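Local coordinates for alkaline phosphatase D (Bacillus subtilis, PDB 2YEQ), which hydrolyses phosphate esters as a phosphodiesterase and alkaline phosphatase, using an active site that contains iron and calcium, at residues K105-P110 with F265-L270; D283-N288 with S348-D353; F435-R440 with S470-F475. One frame throughout, in Å; residues are numbered along the deposited sequence.

Interaction 1: residues K105-P110 with F265-L270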
loop_
_atom_site.group_PDB
_atom_site.type_symbol
_atom_site.label_atom_id
_atom_site.label_comp_id
_atom_site.label_asym_id
_atom_site.label_seq_id
_atom_site.Cartn_x
_atom_site.Cartn_y
_atom_site.Cartn_z
ATOM N N LYS A 105 2.983 18.357 -3.950
ATOM C CA LYS A 105 2.212 18.884 -5.074
ATOM C C LYS A 105 0.714 18.761 -4.856
ATOM O O LYS A 105 0.212 17.677 -4.523
ATOM C CB LYS A 105 2.612 18.164 -6.352
ATOM C CG LYS A 105 2.027 18.796 -7.615
ATOM C CD LYS A 105 2.408 17.965 -8.830
ATOM C CE LYS A 105 1.795 18.478 -10.112
ATOM N NZ LYS A 105 0.661 17.608 -10.545
ATOM N N THR A 106 0.007 19.872 -5.002
ATOM C CA THR A 106 -1.435 19.884 -4.837
ATOM C C THR A 106 -2.112 19.222 -6.051
ATOM O O THR A 106 -1.530 19.110 -7.128
ATOM C CB THR A 106 -2.007 21.318 -4.692
ATOM O OG1 THR A 106 -1.511 22.140 -5.762
ATOM C CG2 THR A 106 -1.680 21.931 -3.339
ATOM N N LEU A 107 -3.352 18.799 -5.865
ATOM C CA LEU A 107 -4.142 18.243 -6.965
ATOM C C LEU A 107 -4.601 19.362 -7.916
ATOM O O LEU A 107 -4.713 20.517 -7.517
ATOM C CB LEU A 107 -5.390 17.563 -6.420
ATOM C CG LEU A 107 -5.194 16.376 -5.468
ATOM C CD1 LEU A 107 -6.573 15.784 -5.149
ATOM C CD2 LEU A 107 -4.267 15.353 -6.072
ATOM N N PRO A 108 -4.920 19.003 -9.154
ATOM C CA PRO A 108 -5.649 19.920 -10.045
ATOM C C PRO A 108 -6.980 20.338 -9.446
ATOM O O PRO A 108 -7.542 19.626 -8.605
ATOM C CB PRO A 108 -5.914 19.076 -11.303
ATOM C CG PRO A 108 -4.909 18.011 -11.289
ATOM C CD PRO A 108 -4.576 17.744 -9.822
ATOM N N ALA A 109 -7.475 21.492 -9.875
ATOM C CA ALA A 109 -8.806 21.954 -9.487
ATOM C C ALA A 109 -9.826 20.892 -9.893
ATOM O O ALA A 109 -9.638 20.213 -10.900
ATOM C CB ALA A 109 -9.122 23.305 -10.147
ATOM N N PRO A 110 -10.864 20.692 -9.083
ATOM C CA PRO A 110 -11.882 19.705 -9.430
ATOM C C PRO A 110 -12.408 19.948 -10.848
ATOM O O PRO A 110 -12.664 21.098 -11.225
ATOM C CB PRO A 110 -12.997 19.942 -8.395
ATOM C CG PRO A 110 -12.493 20.969 -7.439
ATOM C CD PRO A 110 -11.331 21.651 -8.064
ATOM N N PHE A 265 -10.830 10.824 -3.814
ATOM C CA PHE A 265 -10.478 12.099 -4.423
ATOM C C PHE A 265 -10.391 11.951 -5.953
ATOM O O PHE A 265 -10.251 10.850 -6.469
ATOM C CB PHE A 265 -9.151 12.626 -3.859
ATOM C CG PHE A 265 -7.962 11.798 -4.235
ATOM C CD1 PHE A 265 -7.651 10.644 -3.523
ATOM C CD2 PHE A 265 -7.144 12.166 -5.293
ATOM C CE1 PHE A 265 -6.559 9.872 -3.869
ATOM C CE2 PHE A 265 -6.053 11.402 -5.638
ATOM C CZ PHE A 265 -5.760 10.243 -4.931
ATOM N N THR A 266 -10.479 13.072 -6.662
ATOM C CA THR A 266 -10.392 13.061 -8.121
ATOM C C THR A 266 -9.165 13.850 -8.546
ATOM O O THR A 266 -8.795 14.826 -7.906
ATOM C CB THR A 266 -11.631 13.692 -8.783
ATOM O OG1 THR A 266 -11.715 15.064 -8.381
ATOM C CG2 THR A 266 -12.907 12.971 -8.357
ATOM N N TYR A 267 -8.515 13.387 -9.596
ATOM C CA TYR A 267 -7.385 14.075 -10.171
ATOM C C TYR A 267 -7.895 14.826 -11.407
ATOM O O TYR A 267 -7.891 14.296 -12.513
ATOM C CB TYR A 267 -6.303 13.085 -10.524
ATOM C CG TYR A 267 -4.968 13.740 -10.737
ATOM C CD1 TYR A 267 -4.104 13.941 -9.673
ATOM C CD2 TYR A 267 -4.566 14.175 -12.014
ATOM C CE1 TYR A 267 -2.858 14.561 -9.859
ATOM C CE2 TYR A 267 -3.321 14.794 -12.212
ATOM C CZ TYR A 267 -2.478 14.989 -11.122
ATOM O OH TYR A 267 -1.260 15.592 -11.296
ATOM N N GLY A 268 -8.378 16.045 -11.191
ATOM C CA GLY A 268 -9.089 16.782 -12.231
ATOM C C GLY A 268 -10.293 15.980 -12.705
ATOM O O GLY A 268 -11.024 15.409 -11.892
ATOM N N ASN A 269 -10.488 15.912 -14.020
ATOM C CA ASN A 269 -11.502 15.038 -14.600
ATOM C C ASN A 269 -10.882 13.805 -15.195
ATOM O O ASN A 269 -11.542 13.054 -15.894
ATOM C CB ASN A 269 -12.303 15.774 -15.676
ATOM C CG ASN A 269 -11.481 16.062 -16.944
ATOM O OD1 ASN A 269 -10.282 15.732 -17.048
ATOM N ND2 ASN A 269 -12.128 16.698 -17.912
ATOM N N LEU A 270 -9.603 13.599 -14.948
ATOM C CA LEU A 270 -8.922 12.462 -15.519
ATOM C C LEU A 270 -9.217 11.143 -14.767
ATOM O O LEU A 270 -9.411 10.089 -15.392
ATOM C CB LEU A 270 -7.413 12.727 -15.546
ATOM C CG LEU A 270 -6.480 11.689 -16.166
ATOM C CD1 LEU A 270 -6.817 11.413 -17.624
ATOM C CD2 LEU A 270 -4.990 12.138 -16.022
#
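P108 sets its CD over the face of the Y267 ring, in the loop between strand 97-105 and strand 117-122, beside the calcineurin-like phosphatase fold. Residues 105-110 leave strand 97-105, an outer strand of the four-stranded antiparallel sheet. Residues 265-270 end strand 263-267, an outer strand of the seven-stranded sheet. The contact therefore joins a loop to a sheet edge.

The tight part is apolar. P108 CD sits 3.7 Å from the centroid of the Y267 ring and 13° off its normal, a CH-pi contact over the face. A Y267 chi1 of -163° places CG opposite the backbone N and sends the ring out toward the loop. L107 fits between two aromatic residues with its two methyl branches. CD1 meets F265 CD2 at 3.7 Å, and CD2 meets Y267 CD1 at 3.9 Å. Y267 also touches M117 of strand 117-122.

The other end is looser. A109 O comes 3.7 Å from G268 CA, a backbone approach at a glycine. A109 and T266 are both partly exposed.

K105 comes to the rim of the same ring, but the partners of NZ lie elsewhere: a salt bridge with D144 and a hydrogen bond with N85. K105 NZ lies 2.9 Å from Y267 OH, near the ring plane, at an angle too poor for a hydrogen bond.

Interaction 2: residues D283-N288 with S348-D353. With NA (sodium ion), chain B; PE5 (3,6,9,12,15,18,21,24-octaoxahexacosan-1-ol), chain E; EDO (1,2-ethanediol), chain L.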
loop_
_atom_site.group_PDB
_atom_site.type_symbol
_atom_site.label_atom_id
_atom_site.label_comp_id
_atom_site.label_asym_id
_atom_site.label_seq_id
_atom_site.Cartn_x
_atom_site.Cartn_y
_atom_site.Cartn_z
ATOM N N ASP A 283 -15.573 -9.580 7.046
ATOM C CA ASP A 283 -15.888 -10.837 7.700
ATOM C C ASP A 283 -14.694 -11.769 7.643
ATOM O O ASP A 283 -13.785 -11.598 6.819
ATOM C CB ASP A 283 -17.107 -11.491 7.056
ATOM C CG ASP A 283 -18.411 -10.783 7.413
ATOM O OD1 ASP A 283 -18.510 -10.161 8.504
ATOM O OD2 ASP A 283 -19.352 -10.836 6.590
ATOM N N ASP A 284 -14.721 -12.773 8.516
ATOM C CA ASP A 284 -13.638 -13.720 8.695
ATOM C C ASP A 284 -13.451 -14.501 7.418
ATOM O O ASP A 284 -14.430 -14.767 6.694
ATOM C CB ASP A 284 -14.005 -14.679 9.844
ATOM C CG ASP A 284 -12.820 -15.370 10.467
ATOM O OD1 ASP A 284 -11.621 -15.001 10.231
ATOM O OD2 ASP A 284 -13.114 -16.345 11.215
ATOM N N GLN A 285 -12.212 -14.893 7.153
ATOM C CA GLN A 285 -11.924 -15.787 6.039
ATOM C C GLN A 285 -12.615 -17.167 6.212
ATOM O O GLN A 285 -12.586 -17.769 7.292
ATOM C CB GLN A 285 -10.429 -15.995 5.847
ATOM C CG GLN A 285 -9.628 -14.695 5.619
ATOM C CD GLN A 285 -9.102 -14.102 6.906
ATOM O OE1 GLN A 285 -9.584 -14.468 8.000
ATOM N NE2 GLN A 285 -8.113 -13.179 6.810
ATOM N N ALA A 286 -13.211 -17.645 5.123
ATOM C CA ALA A 286 -13.889 -18.934 5.079
ATOM C C ALA A 286 -12.911 -20.059 4.996
ATOM O O ALA A 286 -11.746 -19.874 4.587
ATOM C CB ALA A 286 -14.829 -18.989 3.867
ATOM N N ASN A 287 -13.380 -21.246 5.396
ATOM C CA ASN A 287 -12.652 -22.499 5.259
ATOM C C ASN A 287 -11.323 -22.525 5.954
ATOM O O ASN A 287 -10.368 -23.166 5.462
ATOM C CB ASN A 287 -12.453 -22.896 3.773
ATOM C CG ASN A 287 -13.744 -22.858 2.949
ATOM O OD1 ASN A 287 -13.747 -22.446 1.763
ATOM N ND2 ASN A 287 -14.836 -23.304 3.548
ATOM N N ASN A 288 -11.249 -21.873 7.122
ATOM C CA ASN A 288 -10.004 -21.786 7.891
ATOM C C ASN A 288 -8.865 -21.061 7.163
ATOM O O ASN A 288 -7.683 -21.272 7.483
ATOM C CB ASN A 288 -9.519 -23.183 8.322
ATOM C CG ASN A 288 -10.382 -23.787 9.416
ATOM O OD1 ASN A 288 -10.690 -24.962 9.373
ATOM N ND2 ASN A 288 -10.772 -22.983 10.390
ATOM N N SER A 348 -7.712 -18.428 -2.999
ATOM C CA SER A 348 -7.200 -17.748 -1.809
ATOM C C SER A 348 -8.344 -17.222 -0.986
ATOM O O SER A 348 -9.105 -16.370 -1.431
ATOM C CB SER A 348 -6.267 -16.596 -2.184
ATOM O OG SER A 348 -6.020 -15.768 -1.057
ATOM N N MET A 349 -8.476 -17.717 0.240
ATOM C CA MET A 349 -9.607 -17.326 1.087
ATOM C C MET A 349 -9.456 -15.911 1.626
ATOM O O MET A 349 -10.430 -15.289 2.055
ATOM C CB MET A 349 -9.777 -18.362 2.232
ATOM C CG MET A 349 -10.157 -19.749 1.715
ATOM S SD MET A 349 -11.835 -19.698 1.012
ATOM C CE MET A 349 -11.560 -19.866 -0.761
ATOM N N ASP A 350 -8.249 -15.369 1.542
ATOM C CA ASP A 350 -7.957 -14.005 2.033
ATOM C C ASP A 350 -8.077 -12.914 0.956
ATOM O O ASP A 350 -8.069 -11.711 1.266
ATOM C CB ASP A 350 -6.557 -13.981 2.639
ATOM C CG ASP A 350 -6.278 -12.714 3.427
ATOM O OD1 ASP A 350 -7.058 -12.358 4.356
ATOM O OD2 ASP A 350 -5.246 -12.069 3.109
ATOM N N SER A 351 -8.228 -13.351 -0.293
ATOM C CA SER A 351 -8.397 -12.472 -1.461
ATOM C C SER A 351 -9.868 -12.317 -1.834
ATOM O O SER A 351 -10.738 -12.856 -1.153
ATOM C CB SER A 351 -7.622 -13.051 -2.656
ATOM O OG SER A 351 -6.246 -13.190 -2.333
ATOM N N TRP A 352 -10.162 -11.567 -2.905
ATOM C CA TRP A 352 -11.549 -11.362 -3.313
ATOM C C TRP A 352 -12.240 -12.688 -3.734
ATOM O O TRP A 352 -13.453 -12.818 -3.542
ATOM C CB TRP A 352 -11.688 -10.331 -4.432
ATOM C CG TRP A 352 -11.492 -8.905 -4.030
ATOM C CD1 TRP A 352 -10.294 -8.287 -3.791
ATOM C CD2 TRP A 352 -12.487 -7.927 -3.829
ATOM N NE1 TRP A 352 -10.492 -6.991 -3.468
ATOM C CE2 TRP A 352 -11.834 -6.742 -3.468
ATOM C CE3 TRP A 352 -13.887 -7.930 -3.903
ATOM C CZ2 TRP A 352 -12.512 -5.571 -3.224
ATOM C CZ3 TRP A 352 -14.546 -6.792 -3.661
ATOM C CH2 TRP A 352 -13.871 -5.612 -3.320
ATOM N N ASP A 353 -11.487 -13.663 -4.236
ATOM C CA ASP A 353 -12.041 -14.989 -4.521
ATOM C C ASP A 353 -12.650 -15.654 -3.243
ATOM O O ASP A 353 -13.480 -16.566 -3.358
ATOM C CB ASP A 353 -10.980 -15.934 -5.056
ATOM C CG ASP A 353 -10.720 -15.793 -6.584
ATOM O OD1 ASP A 353 -11.646 -15.430 -7.354
ATOM O OD2 ASP A 353 -9.566 -16.078 -6.974
HETATM NA NA NA B . -9.467 -15.564 10.136
HETATM C C48 PE5 E . -15.914 -16.946 -10.258
HETATM C C50 PE5 E . -16.125 -16.999 -8.744
HETATM O O1 PE5 E . -14.876 -16.869 -8.035
HETATM C C1 PE5 E . -14.377 -18.045 -7.376
HETATM C C2 PE5 E . -14.691 -18.057 -5.875
HETATM O O2 PE5 E . -15.821 -18.882 -5.500
HETATM C C1 EDO L . -17.430 -15.064 7.592
HETATM O O1 EDO L . -16.769 -16.288 7.255
HETATM C C2 EDO L . -17.307 -14.777 9.074
HETATM O O2 EDO L . -17.566 -13.423 9.361
HETATM O O HOH W 1 -10.323 -17.500 9.150
HETATM O O HOH W 2 -12.892 -16.143 2.715
HETATM O O HOH W 3 -9.095 -16.533 12.174
HETATM O O HOH W 4 -8.516 -13.699 10.975
HETATM O O HOH W 5 -7.334 -16.108 9.392
#
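Q285 and D350 meet through two different torsion choices. Q285 CG stands anti to its carbonyl carbon, and the chain then bends at chi2 (91°). D350 chi1 near 180° (-168°) turns the carboxylate to the Q285 side. The two side chains come to lie alongside each other, pointing the same way.

Q285 NE2 donates to D350 OD1 at 2.8 Å, and the bond is almost straight (176°). The acceptor lies in the amide plane, while the donor reaches OD1 on its anti side, tilted out of the carboxylate plane. OD1 also makes salt bridges with R279 and R282, and NE2 has a second acceptor in the backbone O of N216. These bonds hold the amide in one rotation, with its oxygen turned to a metal. The sodium ion is bound by Q285 OE1 at 2.4 Å and by D284 OD1 at 2.2 Å. Four waters complete six ligands. D350 is thus a second-shell partner of the sodium site, and its side chain is about 5 Å from a bound calcium ion.

Beside this polar pair, M349 CG packs 3.3 Å from A286 O. Water 2 bridges the backbones, accepting from A286 N and donating to M349 O at 2.7 Å. A type I beta turn from S348 to S351 presents M349 and D350.

The turn lies in the loop between strand 347-348 and helix 356-368. M349 makes a backbone hydrogen bond with G290 and touches K292 of strand 291-292. Both M349 and A286 rest on S298 of helix 296-299.

Interaction 3: residues F435-R440 with S470-F475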
loop_
_atom_site.group_PDB
_atom_site.type_symbol
_atom_site.label_atom_id
_atom_site.label_comp_id
_atom_site.label_asym_id
_atom_site.label_seq_id
_atom_site.Cartn_x
_atom_site.Cartn_y
_atom_site.Cartn_z
ATOM N N PHE A 435 -0.005 -11.490 -17.328
ATOM C CA PHE A 435 1.368 -11.238 -16.889
ATOM C C PHE A 435 1.663 -11.837 -15.515
ATOM O O PHE A 435 0.815 -11.777 -14.652
ATOM C CB PHE A 435 1.583 -9.728 -16.834
ATOM C CG PHE A 435 2.986 -9.308 -16.412
ATOM C CD1 PHE A 435 4.093 -9.679 -17.150
ATOM C CD2 PHE A 435 3.172 -8.500 -15.304
ATOM C CE1 PHE A 435 5.361 -9.269 -16.785
ATOM C CE2 PHE A 435 4.462 -8.085 -14.916
ATOM C CZ PHE A 435 5.540 -8.467 -15.641
ATOM N N PHE A 436 2.842 -12.435 -15.361
ATOM C CA PHE A 436 3.396 -12.777 -14.064
ATOM C C PHE A 436 4.881 -12.434 -14.059
ATOM O O PHE A 436 5.574 -12.698 -15.040
ATOM C CB PHE A 436 3.263 -14.275 -13.719
ATOM C CG PHE A 436 3.927 -14.641 -12.419
ATOM C CD1 PHE A 436 3.286 -14.373 -11.223
ATOM C CD2 PHE A 436 5.205 -15.175 -12.393
ATOM C CE1 PHE A 436 3.880 -14.642 -10.003
ATOM C CE2 PHE A 436 5.833 -15.455 -11.181
ATOM C CZ PHE A 436 5.158 -15.195 -9.968
ATOM N N ASN A 437 5.361 -11.886 -12.939
ATOM C CA ASN A 437 6.776 -11.721 -12.650
ATOM C C ASN A 437 7.040 -11.779 -11.137
ATOM O O ASN A 437 6.192 -11.364 -10.357
ATOM C CB ASN A 437 7.253 -10.379 -13.204
ATOM C CG ASN A 437 8.742 -10.230 -13.141
ATOM O OD1 ASN A 437 9.504 -10.917 -13.862
ATOM N ND2 ASN A 437 9.185 -9.358 -12.281
ATOM N N ASP A 438 8.203 -12.271 -10.717
ATOM C CA ASP A 438 8.472 -12.434 -9.262
ATOM C C ASP A 438 9.770 -11.771 -8.782
ATOM O O ASP A 438 10.446 -12.301 -7.925
ATOM C CB ASP A 438 8.474 -13.920 -8.894
ATOM C CG ASP A 438 8.404 -14.164 -7.399
ATOM O OD1 ASP A 438 7.878 -13.296 -6.667
ATOM O OD2 ASP A 438 8.914 -15.227 -6.982
ATOM N N TYR A 439 10.095 -10.607 -9.348
ATOM C CA TYR A 439 11.175 -9.754 -8.843
ATOM C C TYR A 439 10.568 -8.625 -8.024
ATOM O O TYR A 439 9.453 -8.206 -8.272
ATOM C CB TYR A 439 11.963 -9.137 -9.998
ATOM C CG TYR A 439 12.755 -10.133 -10.837
ATOM C CD1 TYR A 439 13.632 -11.006 -10.256
ATOM C CD2 TYR A 439 12.625 -10.154 -12.234
ATOM C CE1 TYR A 439 14.351 -11.901 -11.020
ATOM C CE2 TYR A 439 13.337 -11.040 -13.004
ATOM C CZ TYR A 439 14.195 -11.896 -12.397
ATOM O OH TYR A 439 14.911 -12.786 -13.154
ATOM N N ARG A 440 11.349 -8.091 -7.090
ATOM C CA ARG A 440 10.903 -6.977 -6.255
ATOM C C ARG A 440 10.935 -5.660 -7.020
ATOM O O ARG A 440 11.651 -5.508 -8.025
ATOM C CB ARG A 440 11.760 -6.885 -4.997
ATOM C CG ARG A 440 11.973 -8.201 -4.247
ATOM C CD ARG A 440 10.718 -8.635 -3.492
ATOM N NE ARG A 440 9.650 -9.146 -4.360
ATOM C CZ ARG A 440 9.680 -10.271 -5.061
ATOM N NH1 ARG A 440 10.740 -11.061 -5.053
ATOM N NH2 ARG A 440 8.613 -10.615 -5.782
ATOM N N SER A 470 14.797 -1.927 -13.828
ATOM C CA SER A 470 14.386 -1.909 -15.247
ATOM C C SER A 470 12.892 -2.088 -15.326
ATOM O O SER A 470 12.267 -2.621 -14.404
ATOM C CB SER A 470 15.000 -3.064 -16.031
ATOM O OG SER A 470 16.297 -3.363 -15.598
ATOM N N THR A 471 12.322 -1.661 -16.439
ATOM C CA THR A 471 10.937 -1.950 -16.740
ATOM C C THR A 471 10.887 -3.375 -17.319
ATOM O O THR A 471 11.372 -3.628 -18.429
ATOM C CB THR A 471 10.363 -0.894 -17.659
ATOM O OG1 THR A 471 10.447 0.387 -17.002
ATOM C CG2 THR A 471 8.901 -1.182 -18.025
ATOM N N ARG A 472 10.378 -4.320 -16.529
ATOM C CA ARG A 472 10.233 -5.709 -16.968
ATOM C C ARG A 472 9.223 -5.803 -18.098
ATOM O O ARG A 472 9.364 -6.592 -19.039
ATOM C CB ARG A 472 9.758 -6.629 -15.810
ATOM C CG ARG A 472 9.417 -8.067 -16.242
ATOM C CD ARG A 472 10.646 -8.749 -16.691
ATOM N NE ARG A 472 10.483 -10.106 -17.186
ATOM C CZ ARG A 472 10.004 -10.441 -18.384
ATOM N NH1 ARG A 472 9.547 -9.524 -19.234
ATOM N NH2 ARG A 472 9.967 -11.713 -18.727
ATOM N N ALA A 473 8.176 -5.018 -17.982
ATOM C CA ALA A 473 7.118 -5.082 -18.922
ATOM C C ALA A 473 6.245 -3.894 -18.734
ATOM O O ALA A 473 6.164 -3.311 -17.630
ATOM C CB ALA A 473 6.316 -6.387 -18.753
ATOM N N SER A 474 5.586 -3.537 -19.827
ATOM C CA SER A 474 4.693 -2.412 -19.862
ATOM C C SER A 474 3.415 -2.822 -20.591
ATOM O O SER A 474 3.477 -3.497 -21.648
ATOM C CB SER A 474 5.378 -1.233 -20.561
ATOM O OG SER A 474 4.473 -0.132 -20.699
ATOM N N PHE A 475 2.270 -2.423 -20.032
ATOM C CA PHE A 475 0.952 -2.756 -20.588
ATOM C C PHE A 475 0.167 -1.504 -20.734
ATOM O O PHE A 475 0.276 -0.589 -19.909
ATOM C CB PHE A 475 0.206 -3.766 -19.686
ATOM C CG PHE A 475 0.859 -5.113 -19.629
ATOM C CD1 PHE A 475 1.833 -5.389 -18.689
ATOM C CD2 PHE A 475 0.498 -6.107 -20.512
ATOM C CE1 PHE A 475 2.448 -6.618 -18.653
ATOM C CE2 PHE A 475 1.093 -7.342 -20.464
ATOM C CZ PHE A 475 2.083 -7.597 -19.555
#
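F435 packs one ring face against F475. F475 CE1 lies 3.5 Å above the F435 ring plane, offset toward the rim. The rings meet obliquely, with centroids 5.2 Å apart and planes at 56°. F475 CZ also reaches F435 CB at 3.5 Å. Further round the ring, A473 CB is 3.6 Å from F435 CE1. F435 is fully extended at its first torsion (chi1 -179°), which carries the ring across to the other strand. R472 CG comes in at the ring edge, near its plane, 3.9 Å from F435 CZ. The same R472 CG lies 3.8 Å from N437 CG. With an alanine at F435, the ring of F475 is likely to lose the face it rests on, and a gap would probably open between the sheets.

Outside the two segments, Y456, S384 and A386 also touch F435. D418, by its salt bridge to R472 NE, probably helps place the R472 chain, and NH1 hydrogen-bonds S489 OG.

Strand 433-437 edges the seven-stranded sheet, and strand 470-477 belongs to the ten-stranded one. Their local axes run 9.0 Å apart and nearly antiparallel (166°). This is face-to-face packing of two sheets, as in the beta sandwich of calcineurin-like phosphatases. No hydrogen bond crosses between the two segments. Their cohesion comes mainly from apolar contact, while the charge of R472 is matched by D418 alongside.

How the interactions relate
All three are buried contacts lying 18 to 21 Å from the centre of the chain; they share no residue and do not touch. Interactions 1 and 3 both reach the seven-stranded sheet, at its two outermost strands, and their centres are 29 Å apart. Both rely on aromatic rings and have no hydrogen bond between their segments. They differ in partner: interaction 1 brings in the loop after strand 97-105, interaction 3 the ten-stranded sheet. Interaction 2 joins two loops by a direct hydrogen bond, a bridging water and M349 packing, beside a sodium ion held by 283-288. It is also the one whose segments hold metal ligands. Its nearest atoms are about 13 Å from interaction 3.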